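Side-chain contacts in putative uncharacterized protein Ta1305 (Thermoplasma acidophilum, PDB 4RKS), which phosphorylates (R)-mevalonate at its 3-hydroxyl with ATP, a step of the alternative mevalonate route to isoprenoids in extreme acidophiles of the Thermoplasmatales: residues A[79-83]-A[84-88]; A[148-151]-A[152-156]; A[204-207]-A[208-211]; A[259-263]-A[264-268]; A[267-271]-A[272-276]. All blocks are in the same frame, centred on the assembly; numbering follows the deposited sequence.

Contact 1 (A[79-83]-A[84-88]); sequences IYFNG and TESTD
The Phe81 ring turns its edge to Ser86: CD2 lies 3.8 Å from Ser86 CB, and Ser86 OG sits near the ring plane. The Tyr80 ring meets Glu85 obliquely, its CE1 3.6 Å from Glu85 CB, while the ring and carboxylate planes stand only 27° apart. Glu85 CG lies opposite its backbone N (chi1 -173°), and the chain then runs out extended past the ring, with CA and the methylenes doing the touching. Its OE2 accepts a hydrogen bond from a water at 2.7 Å; this water also links Ile79 N to Ser86 O, and His78 is a further partner of the carboxylate. On the face of Ile79, Phe81 and Ser86, Asp88 CB reaches Ile79 CG1 at 3.9 Å. Ser86 OG accepts from Asp88 N at 3.0 Å, an ST turn that bends the chain beyond Ser86. Backbone bonds run from Ser86 N to Ile79 O (2.8 Å) and both ways between Phe81 and Thr84, Phe81 N to Thr84 O being nearly straight. Phe81 and Asn82 also touch Ser124 of the ATP site. With its type I' turn from Phe81 to Thr84, this is a tight two-residue beta hairpin, whose strand 79-81 pairs parallel with strand 113-120.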
# COMPACT_ATOMS: atom_id res chain seq x y z
N ILE A 79 8.74 20.89 -1.71
CA ILE A 79 8.38 19.52 -1.34
C ILE A 79 9.40 19.04 -0.33
O ILE A 79 10.60 19.09 -0.60
CB ILE A 79 8.39 18.57 -2.55
CG1 ILE A 79 7.56 19.13 -3.70
CG2 ILE A 79 7.96 17.17 -2.13
CD1 ILE A 79 6.15 19.41 -3.33
N TYR A 80 8.94 18.58 0.82
CA TYR A 80 9.83 18.07 1.87
C TYR A 80 9.45 16.65 2.29
O TYR A 80 8.28 16.38 2.55
CB TYR A 80 9.80 18.97 3.12
CG TYR A 80 10.31 20.37 2.92
CD1 TYR A 80 11.68 20.64 2.89
CD2 TYR A 80 9.43 21.45 2.79
CE1 TYR A 80 12.16 21.93 2.70
CE2 TYR A 80 9.90 22.74 2.60
CZ TYR A 80 11.26 22.98 2.55
OH TYR A 80 11.73 24.26 2.39
N PHE A 81 10.45 15.78 2.39
CA PHE A 81 10.28 14.42 2.90
C PHE A 81 11.10 14.23 4.17
O PHE A 81 12.33 14.21 4.12
CB PHE A 81 10.68 13.40 1.83
CG PHE A 81 9.75 13.37 0.64
CD1 PHE A 81 8.44 12.91 0.79
CD2 PHE A 81 10.16 13.81 -0.60
CE1 PHE A 81 7.56 12.89 -0.31
CE2 PHE A 81 9.29 13.80 -1.69
CZ PHE A 81 7.99 13.33 -1.54
N ASN A 82 10.41 14.11 5.30
CA ASN A 82 11.02 14.11 6.63
C ASN A 82 12.05 15.22 6.82
O ASN A 82 13.11 15.01 7.40
CB ASN A 82 11.67 12.76 6.91
CG ASN A 82 10.65 11.70 7.33
OD1 ASN A 82 9.48 11.76 6.96
ND2 ASN A 82 11.10 10.74 8.13
N GLY A 83 11.73 16.41 6.34
CA GLY A 83 12.59 17.56 6.54
C GLY A 83 13.64 17.73 5.44
O GLY A 83 14.37 18.72 5.44
N THR A 84 13.72 16.78 4.52
CA THR A 84 14.69 16.88 3.42
C THR A 84 14.01 17.37 2.15
O THR A 84 13.07 16.73 1.66
CB THR A 84 15.41 15.53 3.15
OG1 THR A 84 16.10 15.13 4.34
CG2 THR A 84 16.45 15.69 2.04
N GLU A 85 14.48 18.49 1.61
CA GLU A 85 13.82 19.04 0.44
C GLU A 85 14.05 18.15 -0.78
O GLU A 85 15.09 17.53 -0.93
CB GLU A 85 14.29 20.48 0.16
CG GLU A 85 13.48 21.13 -0.96
CD GLU A 85 13.56 22.65 -0.99
OE1 GLU A 85 14.57 23.19 -0.53
OE2 GLU A 85 12.59 23.28 -1.49
N SER A 86 13.04 18.08 -1.63
CA SER A 86 13.11 17.28 -2.84
C SER A 86 12.97 18.21 -4.01
O SER A 86 12.11 19.09 -3.99
CB SER A 86 12.00 16.22 -2.85
OG SER A 86 11.79 15.72 -4.15
N THR A 87 13.80 18.05 -5.04
CA THR A 87 13.66 18.88 -6.22
C THR A 87 12.45 18.46 -7.05
O THR A 87 12.16 19.12 -8.05
CB THR A 87 14.90 18.85 -7.12
OG1 THR A 87 15.17 17.50 -7.48
CG2 THR A 87 16.10 19.46 -6.39
N ASP A 88 11.79 17.37 -6.64
CA ASP A 88 10.58 16.82 -7.29
C ASP A 88 10.64 17.03 -8.80
O ASP A 88 9.69 17.53 -9.41
CB ASP A 88 9.32 17.48 -6.71
CG ASP A 88 8.02 16.84 -7.22
OD1 ASP A 88 7.83 15.62 -7.03
OD2 ASP A 88 7.20 17.57 -7.83
O HOH W 1 11.21 21.76 -3.30

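Contact 2 (A[148-151]-A[152-156])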
# COMPACT_ATOMS: atom_id res chain seq x y z
N HIS A 148 -12.80 8.69 -6.02
CA HIS A 148 -12.36 7.80 -7.09
C HIS A 148 -11.71 8.57 -8.24
O HIS A 148 -10.79 8.06 -8.89
CB HIS A 148 -13.52 6.95 -7.61
CG HIS A 148 -14.12 6.07 -6.58
ND1 HIS A 148 -13.60 4.83 -6.25
CD2 HIS A 148 -15.21 6.23 -5.79
CE1 HIS A 148 -14.34 4.28 -5.30
NE2 HIS A 148 -15.32 5.11 -5.00
N ASP A 149 -12.17 9.80 -8.48
CA ASP A 149 -11.53 10.71 -9.44
C ASP A 149 -10.19 11.22 -8.92
O ASP A 149 -9.21 11.24 -9.65
CB ASP A 149 -12.41 11.93 -9.76
CG ASP A 149 -13.54 11.61 -10.74
OD1 ASP A 149 -13.41 10.65 -11.51
OD2 ASP A 149 -14.55 12.35 -10.73
N VAL A 150 -10.17 11.66 -7.66
CA VAL A 150 -8.91 12.16 -7.06
C VAL A 150 -7.85 11.05 -7.10
O VAL A 150 -6.68 11.29 -7.43
CB VAL A 150 -9.12 12.65 -5.59
CG1 VAL A 150 -7.77 12.94 -4.91
CG2 VAL A 150 -9.98 13.87 -5.55
N GLU A 151 -8.29 9.82 -6.81
CA GLU A 151 -7.41 8.66 -6.84
C GLU A 151 -6.65 8.52 -8.16
O GLU A 151 -5.47 8.18 -8.16
CB GLU A 151 -8.19 7.37 -6.61
CG GLU A 151 -7.27 6.15 -6.52
CD GLU A 151 -8.04 4.84 -6.39
OE1 GLU A 151 -9.12 4.84 -5.75
OE2 GLU A 151 -7.58 3.82 -6.94
N ASN A 152 -7.32 8.77 -9.28
CA ASN A 152 -6.67 8.68 -10.60
C ASN A 152 -5.44 9.57 -10.67
O ASN A 152 -4.40 9.16 -11.18
CB ASN A 152 -7.66 9.04 -11.72
CG ASN A 152 -8.71 7.97 -11.96
OD1 ASN A 152 -8.43 6.78 -11.85
ND2 ASN A 152 -9.93 8.39 -12.30
N ASP A 153 -5.56 10.78 -10.13
CA ASP A 153 -4.44 11.73 -10.07
C ASP A 153 -3.36 11.31 -9.07
O ASP A 153 -2.17 11.60 -9.28
CB ASP A 153 -4.95 13.13 -9.71
CG ASP A 153 -5.96 13.68 -10.73
OD1 ASP A 153 -5.70 13.57 -11.95
OD2 ASP A 153 -7.03 14.19 -10.31
N LEU A 154 -3.75 10.64 -7.99
CA LEU A 154 -2.78 10.26 -6.96
C LEU A 154 -1.82 9.16 -7.40
O LEU A 154 -0.78 8.98 -6.78
CB LEU A 154 -3.49 9.81 -5.68
CG LEU A 154 -4.43 10.80 -4.98
CD1 LEU A 154 -5.04 10.13 -3.75
CD2 LEU A 154 -3.72 12.10 -4.63
N ARG A 155 -2.18 8.41 -8.43
CA ARG A 155 -1.36 7.25 -8.80
C ARG A 155 0.00 7.66 -9.36
O ARG A 155 0.95 6.87 -9.33
CB ARG A 155 -2.10 6.34 -9.79
CG ARG A 155 -3.23 5.57 -9.12
CD ARG A 155 -3.79 4.43 -9.98
NE ARG A 155 -5.11 4.06 -9.48
CZ ARG A 155 -6.23 4.53 -10.00
NH1 ARG A 155 -6.17 5.33 -11.05
NH2 ARG A 155 -7.41 4.19 -9.49
N ALA A 156 0.10 8.90 -9.84
CA ALA A 156 1.35 9.43 -10.33
C ALA A 156 2.35 9.52 -9.20
O ALA A 156 3.56 9.46 -9.41
CB ALA A 156 1.14 10.81 -10.98
O HOH W 2 -10.29 5.43 -9.78
O HOH W 3 -4.50 2.93 -6.68
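Asn152, on helix 147-154, lays its CB 3.4 Å from Asp149 O, one turn back, and the same helix carries an i to i+4 Glu151-Arg155 salt bridge. Asn152 OD1 accepts from Arg155 NH1 at 2.8 Å, in the plane of the amide and on a lone pair, with the donor's guanidinium nearly coplanar with the bond. Asp153 turns its CB to Val150 O, while its carboxylate finds Tyr100. Leu154 continues the helical bonding through its N to Val150 O, and its CG packs 4.0 Å from Val150 CG1 on the buried flank. Arg155 then folds back along the helix: CG lies opposite its carbonyl carbon (chi1 -73°) and the chain is extended from there to NE. This brings the guanidinium across Glu151, whose backbone O lies over one of its faces, and into the bridge. Two waters extend the network, one between Arg155 NH2 and His148 O, the other between Arg155 NE and Glu151 OE2. That carboxylate oxygen also bonds Thr181, so several donors share the buried charge. Arg155 NH2 reaches Glu151 OE2 at 2.6 Å from above the carboxylate plane, 56° out of it, with the two flat groups 69° apart.

Contact 3 (A[204-207]-A[208-211]); sequences RNPS and DVIH. With MEV ((R)-mevalonate), chain C.
The start of helix 207-214 contributes Ile210 and His211 to the mevalonate pocket, while Pro206 and Ser207 open the first turn. Ile210 CD1 comes within 3.9 Å of the mevalonate methyl C6. His211 presents the edge of its imidazole, with mevalonate O8 near the ring plane, 3.6 Å from His211 NE2. The histidine CG lies opposite the carbonyl carbon (chi1 -68°), which leaves ring atom CD2 3.5 Å from Ser207 O. Two outside partners fix the ring rotation: ND1 bonds Gly40 N and NE2 bonds Glu159, a substrate-binding residue. Ser207 O accepts from His211 N at 2.9 Å in an almost linear bond (170°), whereas the bonds from Val209 N and Ile210 N to Pro206 O are weak. Pro206, at the N-cap position, packs its CD against Val209 CG2 at 3.9 Å. Before it, Arg204 curls its side chain back, and NE donates to Asn205 O at 3.1 Å, with the oxygen in the guanidinium plane but the donor above that of the carbonyl. Arg204 and Ser207 are ATP-binding residues, so this loop-to-helix entry is a place where the nucleotide and mevalonate sites of a GHMP kinase adjoin.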
# COMPACT_ATOMS: atom_id res chain seq x y z
N ARG A 204 16.64 -4.39 -0.92
CA ARG A 204 15.47 -4.74 -1.72
C ARG A 204 15.59 -4.32 -3.18
O ARG A 204 16.28 -3.35 -3.51
CB ARG A 204 14.21 -4.12 -1.11
CG ARG A 204 14.13 -2.60 -1.23
CD ARG A 204 12.70 -2.12 -1.02
NE ARG A 204 11.83 -2.53 -2.12
CZ ARG A 204 10.50 -2.55 -2.05
NH1 ARG A 204 9.88 -2.21 -0.93
NH2 ARG A 204 9.78 -2.92 -3.11
N ASN A 205 14.91 -5.06 -4.05
CA ASN A 205 14.72 -4.64 -5.42
C ASN A 205 13.72 -3.50 -5.44
O ASN A 205 12.61 -3.64 -4.92
CB ASN A 205 14.20 -5.79 -6.28
CG ASN A 205 15.07 -7.03 -6.19
OD1 ASN A 205 14.99 -7.80 -5.23
ND2 ASN A 205 15.90 -7.24 -7.20
N PRO A 206 14.11 -2.36 -6.04
CA PRO A 206 13.17 -1.23 -6.19
C PRO A 206 11.88 -1.68 -6.86
O PRO A 206 11.91 -2.61 -7.66
CB PRO A 206 13.94 -0.25 -7.09
CG PRO A 206 15.37 -0.56 -6.86
CD PRO A 206 15.45 -2.04 -6.56
N SER A 207 10.76 -1.03 -6.55
CA SER A 207 9.49 -1.39 -7.17
C SER A 207 9.55 -1.18 -8.69
O SER A 207 8.95 -1.94 -9.45
CB SER A 207 8.35 -0.58 -6.56
OG SER A 207 8.14 -0.98 -5.22
N ASP A 208 10.29 -0.17 -9.12
CA ASP A 208 10.38 0.11 -10.55
C ASP A 208 11.02 -1.03 -11.34
O ASP A 208 10.64 -1.29 -12.49
CB ASP A 208 11.14 1.41 -10.77
CG ASP A 208 10.25 2.63 -10.60
OD1 ASP A 208 9.01 2.48 -10.75
OD2 ASP A 208 10.79 3.72 -10.32
N VAL A 209 11.98 -1.71 -10.72
CA VAL A 209 12.59 -2.90 -11.30
C VAL A 209 11.58 -4.04 -11.39
O VAL A 209 11.56 -4.79 -12.37
CB VAL A 209 13.81 -3.36 -10.48
CG1 VAL A 209 14.43 -4.60 -11.10
CG2 VAL A 209 14.82 -2.24 -10.38
N ILE A 210 10.75 -4.17 -10.36
CA ILE A 210 9.70 -5.18 -10.34
C ILE A 210 8.74 -4.95 -11.51
O ILE A 210 8.54 -5.84 -12.35
CB ILE A 210 8.94 -5.19 -8.99
CG1 ILE A 210 9.86 -5.65 -7.86
CG2 ILE A 210 7.71 -6.09 -9.09
CD1 ILE A 210 9.28 -5.50 -6.43
N HIS A 211 8.15 -3.76 -11.57
CA HIS A 211 7.27 -3.39 -12.68
C HIS A 211 7.94 -3.55 -14.05
O HIS A 211 7.36 -4.11 -14.98
CB HIS A 211 6.78 -1.95 -12.49
CG HIS A 211 5.86 -1.77 -11.33
ND1 HIS A 211 4.89 -2.69 -11.00
CD2 HIS A 211 5.77 -0.78 -10.40
CE1 HIS A 211 4.24 -2.28 -9.92
NE2 HIS A 211 4.75 -1.12 -9.55
C8 MEV C . 2.82 -2.35 -5.63
O8 MEV C . 2.97 -1.22 -6.47
C2 MEV C . 3.98 -3.29 -5.89
C3 MEV C . 4.22 -4.40 -4.88
O7 MEV C . 4.23 -3.93 -3.56
C4 MEV C . 3.17 -5.48 -5.01
C5 MEV C . 1.89 -5.18 -4.25
O3 MEV C . 1.91 -4.77 -3.05
O4 MEV C . 0.79 -5.32 -4.83
C6 MEV C . 5.58 -4.98 -5.19

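Contact 4 (A[259-263]-A[264-268]); sequences SILRG and VGVNV
Arg262 CG lies opposite its carbonyl carbon (chi1 -78°) and the chain then bends at chi3, while Asn267 puts its CG opposite the backbone N (chi1 -171°); the two side chains thereby meet where helix 243-262 gives way to the loop. Asn267 OD1 touches the aliphatic part of the arginine, 3.5 Å from Arg262 CD, and not its charged end. A water joins the polar groups instead, accepting from Arg262 NH1 and donating to Asn267 OD1 at 2.7 Å. It lies in the guanidinium plane, at the edge, and the amide stands at 84° to that plane. Folding back in this way also brings Ser259 N over one face of the guanidinium. Between these residues the chain reverses in a Schellman motif, with Gly265, at positive phi, as the C-prime residue. Val266 N bonds Leu261 O at 3.0 Å and Gly265 N bonds Arg262 O at the same length. Val264 N also donates to Leu261 O, at 2.8 Å; it and Val266 N approach from opposite faces of the carbonyl plane, so this one oxygen is gripped from both. Among the apolar groups, Leu261 CB rests 4.0 Å from Val266 CB, and Leu261 CD1 is in looser touch with Val268 CG2. Val264 places CG2 3.6 Å from Ile260 O. Ile214 of helix 207-214 packs on Ile260 and Leu261, and Asn213 of that helix meets Val264 and Val266.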
# COMPACT_ATOMS: atom_id res chain seq x y z
N SER A 259 7.31 -16.63 -8.18
CA SER A 259 7.83 -17.59 -9.16
C SER A 259 8.00 -16.91 -10.53
O SER A 259 8.96 -17.17 -11.25
CB SER A 259 6.90 -18.80 -9.28
OG SER A 259 7.39 -19.73 -10.23
N ILE A 260 7.07 -16.02 -10.89
CA ILE A 260 7.20 -15.29 -12.15
C ILE A 260 8.39 -14.32 -12.12
O ILE A 260 9.18 -14.28 -13.05
CB ILE A 260 5.90 -14.53 -12.49
CG1 ILE A 260 4.77 -15.52 -12.74
CG2 ILE A 260 6.11 -13.64 -13.72
CD1 ILE A 260 3.43 -14.89 -12.97
N LEU A 261 8.54 -13.57 -11.03
CA LEU A 261 9.66 -12.65 -10.88
C LEU A 261 11.03 -13.35 -10.95
O LEU A 261 11.93 -12.88 -11.65
CB LEU A 261 9.54 -11.87 -9.57
CG LEU A 261 8.46 -10.78 -9.59
CD1 LEU A 261 8.33 -10.07 -8.24
CD2 LEU A 261 8.72 -9.77 -10.69
N ARG A 262 11.18 -14.48 -10.25
CA ARG A 262 12.45 -15.21 -10.25
C ARG A 262 12.87 -15.61 -11.66
O ARG A 262 14.05 -15.58 -11.99
CB ARG A 262 12.37 -16.45 -9.35
CG ARG A 262 12.50 -16.15 -7.85
CD ARG A 262 12.65 -17.43 -7.01
NE ARG A 262 11.55 -18.37 -7.21
CZ ARG A 262 10.44 -18.40 -6.47
NH1 ARG A 262 10.27 -17.54 -5.47
NH2 ARG A 262 9.50 -19.29 -6.74
N GLY A 263 11.90 -15.97 -12.49
CA GLY A 263 12.15 -16.29 -13.88
C GLY A 263 12.55 -15.10 -14.74
O GLY A 263 12.94 -15.27 -15.88
N VAL A 264 12.43 -13.88 -14.20
CA VAL A 264 12.93 -12.69 -14.89
C VAL A 264 14.09 -12.06 -14.10
O VAL A 264 14.48 -10.92 -14.32
CB VAL A 264 11.79 -11.67 -15.14
CG1 VAL A 264 12.22 -10.60 -16.11
CG2 VAL A 264 10.59 -12.37 -15.74
N GLY A 265 14.64 -12.83 -13.16
CA GLY A 265 15.84 -12.44 -12.46
C GLY A 265 15.63 -11.48 -11.30
O GLY A 265 16.56 -10.79 -10.89
N VAL A 266 14.41 -11.44 -10.78
CA VAL A 266 14.11 -10.64 -9.59
C VAL A 266 13.80 -11.55 -8.40
O VAL A 266 12.72 -12.14 -8.33
CB VAL A 266 12.92 -9.70 -9.85
CG1 VAL A 266 12.57 -8.91 -8.60
CG2 VAL A 266 13.24 -8.77 -11.01
N ASN A 267 14.74 -11.68 -7.47
CA ASN A 267 14.59 -12.61 -6.36
C ASN A 267 14.35 -11.90 -5.04
O ASN A 267 15.30 -11.49 -4.36
CB ASN A 267 15.81 -13.52 -6.23
CG ASN A 267 15.59 -14.64 -5.24
OD1 ASN A 267 14.48 -15.18 -5.13
ND2 ASN A 267 16.63 -15.00 -4.51
N VAL A 268 13.08 -11.78 -4.66
CA VAL A 268 12.70 -11.08 -3.46
C VAL A 268 12.84 -11.96 -2.21
O VAL A 268 13.22 -11.48 -1.15
CB VAL A 268 11.25 -10.56 -3.55
CG1 VAL A 268 10.85 -9.87 -2.26
CG2 VAL A 268 11.09 -9.63 -4.73
O HOH W 4 11.77 -15.02 -4.77

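Contact 5 (A[267-271]-A[272-276]). With SO4 (sulfate ion), chain E; SO4 (sulfate ion), chain D.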
# COMPACT_ATOMS: atom_id res chain seq x y z
N ASN A 267 14.74 -11.68 -7.47
CA ASN A 267 14.59 -12.61 -6.36
C ASN A 267 14.35 -11.90 -5.04
O ASN A 267 15.30 -11.49 -4.36
CB ASN A 267 15.81 -13.52 -6.23
CG ASN A 267 15.59 -14.64 -5.24
OD1 ASN A 267 14.48 -15.18 -5.13
ND2 ASN A 267 16.63 -15.00 -4.51
N VAL A 268 13.08 -11.78 -4.66
CA VAL A 268 12.70 -11.08 -3.46
C VAL A 268 12.84 -11.96 -2.21
O VAL A 268 13.22 -11.48 -1.15
CB VAL A 268 11.25 -10.56 -3.55
CG1 VAL A 268 10.85 -9.87 -2.26
CG2 VAL A 268 11.09 -9.63 -4.73
N ILE A 269 12.51 -13.25 -2.34
CA ILE A 269 12.56 -14.13 -1.18
C ILE A 269 13.95 -14.73 -1.06
O ILE A 269 14.31 -15.67 -1.77
CB ILE A 269 11.49 -15.24 -1.25
CG1 ILE A 269 10.10 -14.63 -1.39
CG2 ILE A 269 11.53 -16.10 0.00
CD1 ILE A 269 8.99 -15.64 -1.58
N ARG A 270 14.74 -14.14 -0.16
CA ARG A 270 16.14 -14.48 0.04
C ARG A 270 16.26 -15.65 1.02
O ARG A 270 15.25 -16.14 1.53
CB ARG A 270 16.89 -13.25 0.54
CG ARG A 270 16.80 -12.04 -0.41
CD ARG A 270 17.64 -12.22 -1.67
NE ARG A 270 19.06 -12.39 -1.34
CZ ARG A 270 19.91 -11.39 -1.10
NH1 ARG A 270 19.49 -10.13 -1.18
NH2 ARG A 270 21.18 -11.64 -0.79
N GLU A 271 17.49 -16.10 1.28
CA GLU A 271 17.72 -17.36 1.99
C GLU A 271 17.07 -17.45 3.37
O GLU A 271 16.36 -18.41 3.65
CB GLU A 271 19.23 -17.63 2.13
CG GLU A 271 19.52 -18.92 2.89
CD GLU A 271 21.00 -19.23 3.00
OE1 GLU A 271 21.60 -18.91 4.05
OE2 GLU A 271 21.56 -19.81 2.04
N ASN A 272 17.31 -16.46 4.23
CA ASN A 272 16.73 -16.50 5.57
C ASN A 272 15.22 -16.28 5.54
O ASN A 272 14.51 -16.70 6.47
CB ASN A 272 17.40 -15.45 6.47
CG ASN A 272 18.84 -15.81 6.80
OD1 ASN A 272 19.26 -16.95 6.64
ND2 ASN A 272 19.60 -14.82 7.26
N MET A 273 14.74 -15.62 4.49
CA MET A 273 13.30 -15.45 4.31
C MET A 273 12.66 -16.80 3.98
O MET A 273 11.60 -17.15 4.51
CB MET A 273 13.00 -14.43 3.21
CG MET A 273 13.31 -13.01 3.61
SD MET A 273 13.19 -11.84 2.25
CE MET A 273 11.40 -11.70 2.05
N GLN A 274 13.32 -17.57 3.12
CA GLN A 274 12.81 -18.89 2.75
C GLN A 274 12.87 -19.85 3.94
O GLN A 274 12.00 -20.71 4.09
CB GLN A 274 13.59 -19.44 1.54
CG GLN A 274 13.09 -20.80 1.03
CD GLN A 274 11.56 -20.88 0.88
OE1 GLN A 274 10.95 -20.07 0.18
NE2 GLN A 274 10.96 -21.86 1.55
N LYS A 275 13.88 -19.71 4.79
CA LYS A 275 13.96 -20.55 5.99
C LYS A 275 12.78 -20.29 6.93
O LYS A 275 12.22 -21.23 7.50
CB LYS A 275 15.28 -20.34 6.73
CG LYS A 275 16.50 -20.96 6.06
CD LYS A 275 17.77 -20.66 6.87
CE LYS A 275 19.02 -21.21 6.18
NZ LYS A 275 20.26 -20.66 6.80
N LEU A 276 12.42 -19.02 7.10
CA LEU A 276 11.28 -18.68 7.95
C LEU A 276 10.00 -19.28 7.39
O LEU A 276 9.21 -19.88 8.12
CB LEU A 276 11.13 -17.16 8.10
CG LEU A 276 9.88 -16.68 8.86
CD1 LEU A 276 9.88 -17.12 10.33
CD2 LEU A 276 9.70 -15.18 8.76
S SO4 E . 19.85 -15.97 -1.50
O1 SO4 E . 18.81 -16.86 -2.01
O2 SO4 E . 20.15 -14.95 -2.50
O3 SO4 E . 19.40 -15.33 -0.27
O4 SO4 E . 21.06 -16.74 -1.21
S SO4 D . 22.29 -7.83 0.40
O1 SO4 D . 22.69 -9.14 -0.10
O2 SO4 D . 21.13 -7.36 -0.36
O3 SO4 D . 21.94 -7.92 1.82
O4 SO4 D . 23.38 -6.87 0.24
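The chain enters helix 271-283 with Arg270 at the N-cap position; Arg270 O accepts from Gln274 N at 2.9 Å, while Glu271 O accepts from Lys275 N. Ile269 and Met273 meet roughly at right angles, Ile269 CG2 resting 3.9 Å from Met273 CB, and the same methyl lies beside Gln274 N. In Met273, CG opposite the carbonyl carbon (chi1 -71°) and an extended chi2 carry SD to the loop, 3.4 Å from Val268 O, where it receives a weak but straight hydrogen bond from Arg270 N; the bend at chi3 turns only the methyl CE. Met273 also packs on Phe200 and Val299. Along the outer flank Glu271 and Lys275 run side by side and point the same way, one helical turn apart. Their salt bridge is long, with 3.5 Å between Glu271 OE1 and Lys275 NZ, and the lysine chain also passes over Glu271 O. Arg270 bends twice and turns its guanidinium edge to two sulfate ions, probably acquired from the crystallisation liquor. NE donates to O2 and O3 of the chain E sulfate, while NH2 donates to O1 of the chain D sulfate at 3.0 Å, assisted by a weak bond from NH1. The chain E ion is held further by Glu271 N, 2.6 Å from its O3. A backbone N-H of the first turn and an arginine converging on one anion are characteristic of anion binding at a helix N-terminus, where the helix dipole would favour negative charge.

Overall arrangement
Contacts 1 and 2 belong to the N-terminal family region, contacts 3, 4 and 5 to the C-terminal one, and the mevalonate site lies between them. Contact 3 touches the substrate directly; from contact 2, the Arg155 side chain stands about 9 Å (nearest atoms) from mevalonate and about 5 Å from that of substrate-binding Glu159, a residue that contact 3 also reaches. Contact 1 borders the ATP site, its centre 22 Å from that of contact 3. Contacts 3 and 4, with centres 11 Å apart, pack together through Ile210 on Leu261 and Asn205 on Val266. Contact 5 shares Asn267 and Val268 with contact 4, so 259-276 links two successive helices; the centre of contact 5 lies 34 Å from that of contact 2.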